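PDB 1NMO: GTP cyclohydrolase 1 type 2 homolog from Escherichia coli, Escherichia coli O157:H7, which binds two metal ions per chain in a ring-shaped hexamer and may help degrade radiation-damaged nucleotides. Local coordinates for residues A110-L115 with V168-G173; G122-L127 with F185-F190; S177-A182 with E197-S202. One frame throughout, in Å; residues are numbered along the deposited sequence.

Contact 1: A110-L115 with V168-G173; sequences AQLAAL and VAWCTG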
loop_
_atom_site.group_PDB
_atom_site.type_symbol
_atom_site.label_atom_id
_atom_site.label_comp_id
_atom_site.label_asym_id
_atom_site.label_seq_id
_atom_site.Cartn_x
_atom_site.Cartn_y
_atom_site.Cartn_z
ATOM N N ALA A 110 -26.998 25.365 -11.986
ATOM C CA ALA A 110 -27.560 26.051 -10.828
ATOM C C ALA A 110 -27.456 25.293 -9.548
ATOM O O ALA A 110 -27.345 25.922 -8.497
ATOM C CB ALA A 110 -29.013 26.429 -11.079
ATOM N N GLN A 111 -27.479 23.947 -9.628
ATOM C CA GLN A 111 -27.397 23.075 -8.461
ATOM C C GLN A 111 -25.983 23.036 -7.935
ATOM O O GLN A 111 -25.723 22.967 -6.698
ATOM C CB GLN A 111 -27.840 21.669 -8.804
ATOM C CG GLN A 111 -29.196 21.656 -9.376
ATOM C CD GLN A 111 -30.245 21.715 -8.290
ATOM O OE1 GLN A 111 -30.021 21.193 -7.208
ATOM N NE2 GLN A 111 -31.420 22.286 -8.596
ATOM N N LEU A 112 -25.036 23.105 -8.844
ATOM C CA LEU A 112 -23.684 23.148 -8.342
ATOM C C LEU A 112 -23.638 24.495 -7.583
ATOM O O LEU A 112 -23.169 24.563 -6.456
ATOM C CB LEU A 112 -22.681 23.154 -9.497
ATOM C CG LEU A 112 -21.308 22.475 -9.376
ATOM C CD1 LEU A 112 -20.302 23.406 -9.922
ATOM C CD2 LEU A 112 -20.986 22.034 -8.055
ATOM N N ALA A 113 -24.077 25.604 -8.185
ATOM C CA ALA A 113 -24.015 26.863 -7.401
ATOM C C ALA A 113 -24.569 26.686 -5.997
ATOM O O ALA A 113 -23.955 27.112 -4.982
ATOM C CB ALA A 113 -24.789 27.940 -8.091
ATOM N N ALA A 114 -25.720 26.039 -5.902
ATOM C CA ALA A 114 -26.399 25.869 -4.594
ATOM C C ALA A 114 -25.546 24.991 -3.726
ATOM O O ALA A 114 -25.290 25.296 -2.542
ATOM C CB ALA A 114 -27.785 25.213 -4.793
ATOM N N LEU A 115 -25.099 23.870 -4.296
ATOM C CA LEU A 115 -24.270 22.974 -3.486
ATOM C C LEU A 115 -22.994 23.649 -2.930
ATOM O O LEU A 115 -22.521 23.283 -1.852
ATOM C CB LEU A 115 -23.860 21.767 -4.319
ATOM C CG LEU A 115 -23.153 20.698 -3.489
ATOM C CD1 LEU A 115 -23.975 20.320 -2.272
ATOM C CD2 LEU A 115 -22.978 19.431 -4.349
ATOM N N VAL A 168 -16.702 34.042 -8.989
ATOM C CA VAL A 168 -16.440 32.754 -9.635
ATOM C C VAL A 168 -17.259 32.521 -10.922
ATOM O O VAL A 168 -18.283 33.201 -11.143
ATOM C CB VAL A 168 -16.854 31.687 -8.621
ATOM C CG1 VAL A 168 -16.726 30.340 -9.210
ATOM C CG2 VAL A 168 -15.971 31.801 -7.411
ATOM N N ALA A 169 -16.812 31.653 -11.835
ATOM C CA ALA A 169 -17.743 31.373 -12.948
ATOM C C ALA A 169 -17.578 29.851 -13.077
ATOM O O ALA A 169 -16.618 29.300 -12.539
ATOM C CB ALA A 169 -17.382 32.117 -14.243
ATOM N N TRP A 170 -18.458 29.146 -13.774
ATOM C CA TRP A 170 -18.295 27.721 -13.787
ATOM C C TRP A 170 -19.078 27.149 -14.909
ATOM O O TRP A 170 -19.932 27.849 -15.461
ATOM C CB TRP A 170 -18.820 27.167 -12.471
ATOM C CG TRP A 170 -20.299 27.392 -12.198
ATOM C CD1 TRP A 170 -21.328 26.553 -12.479
ATOM C CD2 TRP A 170 -20.902 28.574 -11.611
ATOM N NE1 TRP A 170 -22.537 27.127 -12.117
ATOM C CE2 TRP A 170 -22.305 28.360 -11.579
ATOM C CE3 TRP A 170 -20.383 29.799 -11.111
ATOM C CZ2 TRP A 170 -23.201 29.315 -11.058
ATOM C CZ3 TRP A 170 -21.276 30.772 -10.591
ATOM C CH2 TRP A 170 -22.658 30.517 -10.573
ATOM N N CYS A 171 -18.795 25.901 -15.266
ATOM C CA CYS A 171 -19.592 25.205 -16.287
ATOM C C CYS A 171 -19.421 23.767 -15.864
ATOM O O CYS A 171 -18.299 23.352 -15.786
ATOM C CB CYS A 171 -19.047 25.378 -17.723
ATOM S SG CYS A 171 -20.116 24.473 -18.925
ATOM N N THR A 172 -20.483 23.012 -15.563
ATOM C CA THR A 172 -20.262 21.650 -15.161
ATOM C C THR A 172 -19.797 20.727 -16.375
ATOM O O THR A 172 -19.955 21.064 -17.529
ATOM C CB THR A 172 -21.546 21.015 -14.595
ATOM O OG1 THR A 172 -22.476 20.882 -15.684
ATOM C CG2 THR A 172 -22.128 21.811 -13.378
ATOM N N GLY A 173 -19.179 19.581 -16.098
ATOM C CA GLY A 173 -18.825 18.701 -17.194
ATOM C C GLY A 173 -17.569 19.044 -17.917
ATOM O O GLY A 173 -16.576 19.439 -17.291
#
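The indole of Trp170 is the flat group here, and it is met obliquely, neither squarely over a face nor squarely at an edge. Two aliphatic groups of helix 108-116 touch it. Ala113 CB packs against the benzene part, 3.6 Å from Trp170 CZ2. Leu112 CD1 reaches the pyrrole part, 4.2 Å from Trp170 CD1. The indole extends from strand 165-170 toward the helix because chi1 is 62°, which sets CG between the backbone N and the carbonyl carbon. At the pyrrole nitrogen, NE1 is hydrogen-bonded to Asn109 O, just before 110-115. This bond helps fix the rotation of the ring, while Ile118 and Val120 of strand 118-123 also pack on the indole.

Leu112 has a second partner in Thr172. Leu112 CG lies 4.1 Å from Thr172 CG2, and Leu112 CB lies equally far from that methyl. The two side chains run past each other in opposite directions. Thr172 CG2 faces the helix, while its OG1 is hydrogen-bonded to Glu219 OE2. Asn109 also accepts the backbone N-H of Thr172 through OD1, so one residue in the first turn of helix 108-116 holds both Trp170 and Thr172.

All four touching residues are buried, and the contact across the segments is apolar. It is a helix packed on a mixed sheet, at the end of a strand that leads to the dinuclear metal site of this NIF3-family member, occupied here by two iron ions. Glu219, the partner of Thr172, bridges both iron ions there.

Contact 2: G122-L127 with F185-F190; sequences GEIEPL and FGVDAF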
loop_
_atom_site.group_PDB
_atom_site.type_symbol
_atom_site.label_atom_id
_atom_site.label_comp_id
_atom_site.label_asym_id
_atom_site.label_seq_id
_atom_site.Cartn_x
_atom_site.Cartn_y
_atom_site.Cartn_z
ATOM N N GLY A 122 -25.443 36.402 -12.726
ATOM C CA GLY A 122 -25.627 36.623 -14.154
ATOM C C GLY A 122 -25.027 35.471 -14.988
ATOM O O GLY A 122 -24.808 34.340 -14.519
ATOM N N GLU A 123 -24.790 35.724 -16.263
ATOM C CA GLU A 123 -24.170 34.704 -17.069
ATOM C C GLU A 123 -23.218 35.421 -17.981
ATOM O O GLU A 123 -23.406 36.586 -18.328
ATOM C CB GLU A 123 -25.184 33.810 -17.800
ATOM C CG GLU A 123 -25.794 34.272 -19.068
ATOM C CD GLU A 123 -26.200 33.079 -19.948
ATOM O OE1 GLU A 123 -26.875 32.135 -19.476
ATOM O OE2 GLU A 123 -25.843 33.067 -21.150
ATOM N N ILE A 124 -22.112 34.778 -18.250
ATOM C CA ILE A 124 -21.093 35.330 -19.105
ATOM C C ILE A 124 -21.418 34.892 -20.553
ATOM O O ILE A 124 -21.201 35.628 -21.515
ATOM C CB ILE A 124 -19.714 34.724 -18.681
ATOM C CG1 ILE A 124 -19.366 35.108 -17.246
ATOM C CG2 ILE A 124 -18.633 35.173 -19.625
ATOM C CD1 ILE A 124 -17.965 34.615 -16.832
ATOM N N GLU A 125 -21.918 33.675 -20.696
ATOM C CA GLU A 125 -22.264 33.079 -21.983
ATOM C C GLU A 125 -23.312 32.037 -21.628
ATOM O O GLU A 125 -23.477 31.652 -20.459
ATOM C CB GLU A 125 -21.102 32.307 -22.526
ATOM C CG GLU A 125 -20.137 33.140 -23.273
ATOM C CD GLU A 125 -18.880 32.301 -23.626
ATOM O OE1 GLU A 125 -19.039 31.133 -24.004
ATOM O OE2 GLU A 125 -17.744 32.807 -23.549
ATOM N N PRO A 126 -24.017 31.513 -22.628
ATOM C CA PRO A 126 -25.047 30.513 -22.381
ATOM C C PRO A 126 -24.781 29.385 -21.312
ATOM O O PRO A 126 -25.600 29.148 -20.337
ATOM C CB PRO A 126 -25.313 29.987 -23.822
ATOM C CG PRO A 126 -25.302 31.251 -24.635
ATOM C CD PRO A 126 -23.941 31.850 -24.063
ATOM N N LEU A 127 -23.692 28.656 -21.419
ATOM C CA LEU A 127 -23.567 27.635 -20.379
ATOM C C LEU A 127 -22.573 27.996 -19.286
ATOM O O LEU A 127 -22.023 27.081 -18.621
ATOM C CB LEU A 127 -23.069 26.359 -21.032
ATOM C CG LEU A 127 -24.064 25.788 -22.065
ATOM C CD1 LEU A 127 -23.295 24.898 -23.055
ATOM C CD2 LEU A 127 -25.187 24.962 -21.301
ATOM N N PHE A 185 -13.997 38.058 -18.835
ATOM C CA PHE A 185 -15.087 38.630 -18.053
ATOM C C PHE A 185 -14.603 39.211 -16.727
ATOM O O PHE A 185 -15.012 40.327 -16.340
ATOM C CB PHE A 185 -16.149 37.576 -17.811
ATOM C CG PHE A 185 -17.365 38.108 -17.135
ATOM C CD1 PHE A 185 -18.355 38.753 -17.876
ATOM C CD2 PHE A 185 -17.469 38.044 -15.767
ATOM C CE1 PHE A 185 -19.445 39.349 -17.246
ATOM C CE2 PHE A 185 -18.527 38.618 -15.108
ATOM C CZ PHE A 185 -19.532 39.285 -15.842
ATOM N N GLY A 186 -13.710 38.475 -16.050
ATOM C CA GLY A 186 -13.128 38.895 -14.778
ATOM C C GLY A 186 -13.647 38.049 -13.627
ATOM O O GLY A 186 -14.735 38.289 -13.059
ATOM N N VAL A 187 -12.919 37.014 -13.255
ATOM C CA VAL A 187 -13.386 36.248 -12.109
ATOM C C VAL A 187 -12.142 35.903 -11.296
ATOM O O VAL A 187 -11.046 36.085 -11.791
ATOM C CB VAL A 187 -14.059 34.961 -12.572
ATOM C CG1 VAL A 187 -15.341 35.299 -13.357
ATOM C CG2 VAL A 187 -13.031 34.145 -13.494
ATOM N N ASP A 188 -12.291 35.405 -10.068
ATOM C CA ASP A 188 -11.095 35.028 -9.331
ATOM C C ASP A 188 -10.934 33.497 -9.547
ATOM O O ASP A 188 -9.810 32.957 -9.516
ATOM C CB ASP A 188 -11.268 35.247 -7.819
ATOM C CG ASP A 188 -11.702 36.652 -7.449
ATOM O OD1 ASP A 188 -11.269 37.601 -8.123
ATOM O OD2 ASP A 188 -12.447 36.811 -6.453
ATOM N N ALA A 189 -12.041 32.780 -9.749
ATOM C CA ALA A 189 -11.908 31.328 -9.937
ATOM C C ALA A 189 -12.871 30.817 -11.005
ATOM O O ALA A 189 -13.930 31.465 -11.265
ATOM C CB ALA A 189 -12.142 30.643 -8.644
ATOM N N PHE A 190 -12.488 29.715 -11.665
ATOM C CA PHE A 190 -13.349 29.062 -12.711
ATOM C C PHE A 190 -13.354 27.626 -12.313
ATOM O O PHE A 190 -12.285 27.058 -12.021
ATOM C CB PHE A 190 -12.783 29.204 -14.144
ATOM C CG PHE A 190 -13.593 28.481 -15.181
ATOM C CD1 PHE A 190 -14.907 28.850 -15.458
ATOM C CD2 PHE A 190 -13.036 27.403 -15.912
ATOM C CE1 PHE A 190 -15.687 28.180 -16.450
ATOM C CE2 PHE A 190 -13.777 26.739 -16.885
ATOM C CZ PHE A 190 -15.134 27.129 -17.168
#
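A classic beta bulge at Ile124 and Glu125 forms the corner where the chain leaves strand 118-123 and turns toward strand 128-137. The contact is made by the side chain of Ile124, which reaches from this corner to the C-terminal end of helix 179-185. Phe185 is the last residue of that helix. Gly186 follows with a positive phi and leads the chain toward strand 189-192.

Ile124 lies over one face of the Phe185 ring. Its CG1 stands 3.8 Å from the centroid of the Phe185 ring and 18° off the ring normal, displaced toward the rim. This is a CH-pi contact. Further out, Ile124 CD1 approaches the base of the ring, 3.6 Å from Phe185 CG. The other branch, Ile124 CG2, is 3.9 Å from Phe185 CB. CG1 thus covers the ring, while CD1 and CG2 touch the root of the aromatic side chain. With CG anti to the backbone N (chi1 -174°) the Phe185 ring is carried toward Ile124, and chi2 turns its face to it. Ile124 CD1 also makes a looser contact, 4.4 Å from Val187 CG1.

Neighbouring residues extend this apolar patch. Ile124 also packs on Ala169 of strand 165-170 and on Ala182 of the helix, and Phe185 meets the ring of Trp130 with the planes at about 40°. Beside the patch, Glu125 is hydrogen-bonded to Ser181 of the same helix.

The contact sits at the surface, away from the metal site, and Phe185 remains exposed. Between these segments the contact is apolar, so it rests on the fit of Ile124 against the ring and on buried apolar surface rather than on directional polar bonds.

Contact 3: S177-A182 with E197-S202; sequences SFIDSA and EQTIHS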
loop_
_atom_site.group_PDB
_atom_site.type_symbol
_atom_site.label_atom_id
_atom_site.label_comp_id
_atom_site.label_asym_id
_atom_site.label_seq_id
_atom_site.Cartn_x
_atom_site.Cartn_y
_atom_site.Cartn_z
ATOM N N SER A 177 -13.026 24.503 -21.751
ATOM C CA SER A 177 -12.606 25.424 -22.803
ATOM C C SER A 177 -13.185 26.821 -22.606
ATOM O O SER A 177 -12.826 27.770 -23.338
ATOM C CB SER A 177 -12.951 24.825 -24.191
ATOM O OG SER A 177 -14.347 24.802 -24.382
ATOM N N PHE A 178 -14.032 26.970 -21.576
ATOM C CA PHE A 178 -14.675 28.259 -21.328
ATOM C C PHE A 178 -13.829 29.075 -20.385
ATOM O O PHE A 178 -14.174 30.187 -20.020
ATOM C CB PHE A 178 -16.050 28.026 -20.704
ATOM C CG PHE A 178 -17.090 27.589 -21.695
ATOM C CD1 PHE A 178 -17.409 28.419 -22.798
ATOM C CD2 PHE A 178 -17.805 26.396 -21.509
ATOM C CE1 PHE A 178 -18.417 28.064 -23.688
ATOM C CE2 PHE A 178 -18.820 26.024 -22.391
ATOM C CZ PHE A 178 -19.145 26.821 -23.470
ATOM N N ILE A 179 -12.709 28.522 -19.956
ATOM C CA ILE A 179 -11.910 29.284 -19.063
ATOM C C ILE A 179 -11.412 30.646 -19.567
ATOM O O ILE A 179 -11.321 31.623 -18.775
ATOM C CB ILE A 179 -10.712 28.459 -18.568
ATOM C CG1 ILE A 179 -9.979 29.268 -17.485
ATOM C CG2 ILE A 179 -9.744 28.093 -19.741
ATOM C CD1 ILE A 179 -8.934 28.411 -16.608
ATOM N N ASP A 180 -11.091 30.764 -20.860
ATOM C CA ASP A 180 -10.552 32.035 -21.318
ATOM C C ASP A 180 -11.643 33.083 -21.341
ATOM O O ASP A 180 -11.431 34.222 -20.888
ATOM C CB ASP A 180 -9.961 31.931 -22.688
ATOM C CG ASP A 180 -8.669 31.141 -22.718
ATOM O OD1 ASP A 180 -7.983 30.975 -21.665
ATOM O OD2 ASP A 180 -8.360 30.694 -23.858
ATOM N N SER A 181 -12.813 32.706 -21.845
ATOM C CA SER A 181 -13.847 33.676 -21.870
ATOM C C SER A 181 -14.193 34.095 -20.413
ATOM O O SER A 181 -14.589 35.238 -20.192
ATOM C CB SER A 181 -15.037 33.121 -22.632
ATOM O OG SER A 181 -16.064 32.932 -21.711
ATOM N N ALA A 182 -14.042 33.227 -19.411
ATOM C CA ALA A 182 -14.340 33.684 -18.037
ATOM C C ALA A 182 -13.265 34.615 -17.606
ATOM O O ALA A 182 -13.538 35.553 -16.938
ATOM C CB ALA A 182 -14.413 32.535 -17.064
ATOM N N GLU A 197 -4.775 19.880 -21.445
ATOM C CA GLU A 197 -3.403 20.404 -21.329
ATOM C C GLU A 197 -3.414 21.946 -21.357
ATOM O O GLU A 197 -2.783 22.616 -20.551
ATOM C CB GLU A 197 -2.571 19.820 -22.511
ATOM C CG GLU A 197 -1.017 20.034 -22.529
ATOM C CD GLU A 197 -0.633 21.437 -22.970
ATOM O OE1 GLU A 197 -1.460 21.990 -23.736
ATOM O OE2 GLU A 197 0.451 21.972 -22.556
ATOM N N GLN A 198 -4.189 22.527 -22.246
ATOM C CA GLN A 198 -4.103 23.965 -22.370
ATOM C C GLN A 198 -4.706 24.782 -21.243
ATOM O O GLN A 198 -4.293 25.919 -21.028
ATOM C CB GLN A 198 -4.728 24.343 -23.691
ATOM C CG GLN A 198 -6.204 24.034 -23.700
ATOM C CD GLN A 198 -6.709 24.019 -25.102
ATOM O OE1 GLN A 198 -6.743 25.101 -25.794
ATOM N NE2 GLN A 198 -7.075 22.800 -25.592
ATOM N N THR A 199 -5.732 24.210 -20.591
ATOM C CA THR A 199 -6.456 24.809 -19.466
ATOM C C THR A 199 -5.489 25.334 -18.388
ATOM O O THR A 199 -5.674 26.433 -17.817
ATOM C CB THR A 199 -7.354 23.761 -18.754
ATOM O OG1 THR A 199 -8.030 22.908 -19.707
ATOM C CG2 THR A 199 -8.392 24.490 -17.889
ATOM N N ILE A 200 -4.486 24.524 -18.041
ATOM C CA ILE A 200 -3.479 24.921 -17.042
ATOM C C ILE A 200 -2.692 26.227 -17.379
ATOM O O ILE A 200 -2.364 27.038 -16.499
ATOM C CB ILE A 200 -2.444 23.742 -16.843
ATOM C CG1 ILE A 200 -3.172 22.517 -16.309
ATOM C CG2 ILE A 200 -1.396 24.141 -15.837
ATOM C CD1 ILE A 200 -3.874 22.813 -15.022
ATOM N N HIS A 201 -2.361 26.427 -18.641
ATOM C CA HIS A 201 -1.630 27.666 -18.996
ATOM C C HIS A 201 -2.614 28.842 -18.898
ATOM O O HIS A 201 -2.240 30.023 -18.636
ATOM C CB HIS A 201 -1.076 27.564 -20.445
ATOM C CG HIS A 201 -0.291 26.312 -20.695
ATOM N ND1 HIS A 201 0.759 25.929 -19.884
ATOM C CD2 HIS A 201 -0.461 25.303 -21.588
ATOM C CE1 HIS A 201 1.203 24.735 -20.266
ATOM N NE2 HIS A 201 0.476 24.335 -21.295
ATOM N N SER A 202 -3.880 28.559 -19.174
ATOM C CA SER A 202 -4.853 29.652 -19.053
ATOM C C SER A 202 -4.990 30.084 -17.607
ATOM O O SER A 202 -5.009 31.269 -17.336
ATOM C CB SER A 202 -6.224 29.236 -19.579
ATOM O OG SER A 202 -6.148 28.941 -20.970
#
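The chi1 torsions of Asp180 and Ser202 turn their polar ends to each other across two helices, each side chain lying beside its own backbone N. In Asp180, chi1 of -71° sets CG anti to the carbonyl carbon, and OG of Ser202 takes the corresponding position. The contact joins helices 179-185 and 197-205, which are the connections of two successive beta-alpha-beta crossovers. These link the parallel strands 165-170, 189-192 and 209-212. The two helices pack side by side on the same face of the sheet, over Phe210.

Ser202 OG donates to Asp180 OD1 over 2.8 Å. The hydroxyl arrives on the syn side of the carboxylate, 19° out of its plane. Beneath this polar bridge lies an apolar contact. Ile179 CG2 packs 3.7 Å from Ser202 CB, so Ser202 is engaged by its carbon as well as its oxygen. The longer branch of Ile179 runs toward Thr199. Its CD1 lies 4.0 Å from Thr199 O, and the same Ile179 CD1 is 4.2 Å from Thr199 CG2. The hydroxyl of Thr199 turns back to its own chain, where OG1 is hydrogen-bonded to Ser196 N. Ile179, Thr199 and Ser202 are all buried.

Helix 197-205 also has a side turned to the second subunit. There Ser202 packs on Met78 of the second subunit, and Glu197 OE2 is hydrogen-bonded to Thr43 OG1 of that subunit. The same carboxylate oxygen is held within its own helix: His201 NE2 donates to Glu197 OE2 over 2.7 Å, nearly straight at 169°, from above the carboxylate plane.

From the N terminus, 110-115 comes first and 122-127 follows after a short connection. Contact 1 then closes a loop of 52 residues when the chain reaches 168-173. Next comes 177-182, and 185-190 closes contact 2. Contact 2 opened inside the loop of contact 1 and ends beyond it, so the two cross. Contact 3 opens before contact 2 closes and ends at 197-202, so these two also cross, while contacts 1 and 3 are in series. Contact 1 ties helix 108-116 to the end of strand 165-170, contact 2 a strand corner to the end of helix 179-185, and contact 3 two helices to each other. Cys171 of contact 1 packs on Phe178 of contact 3.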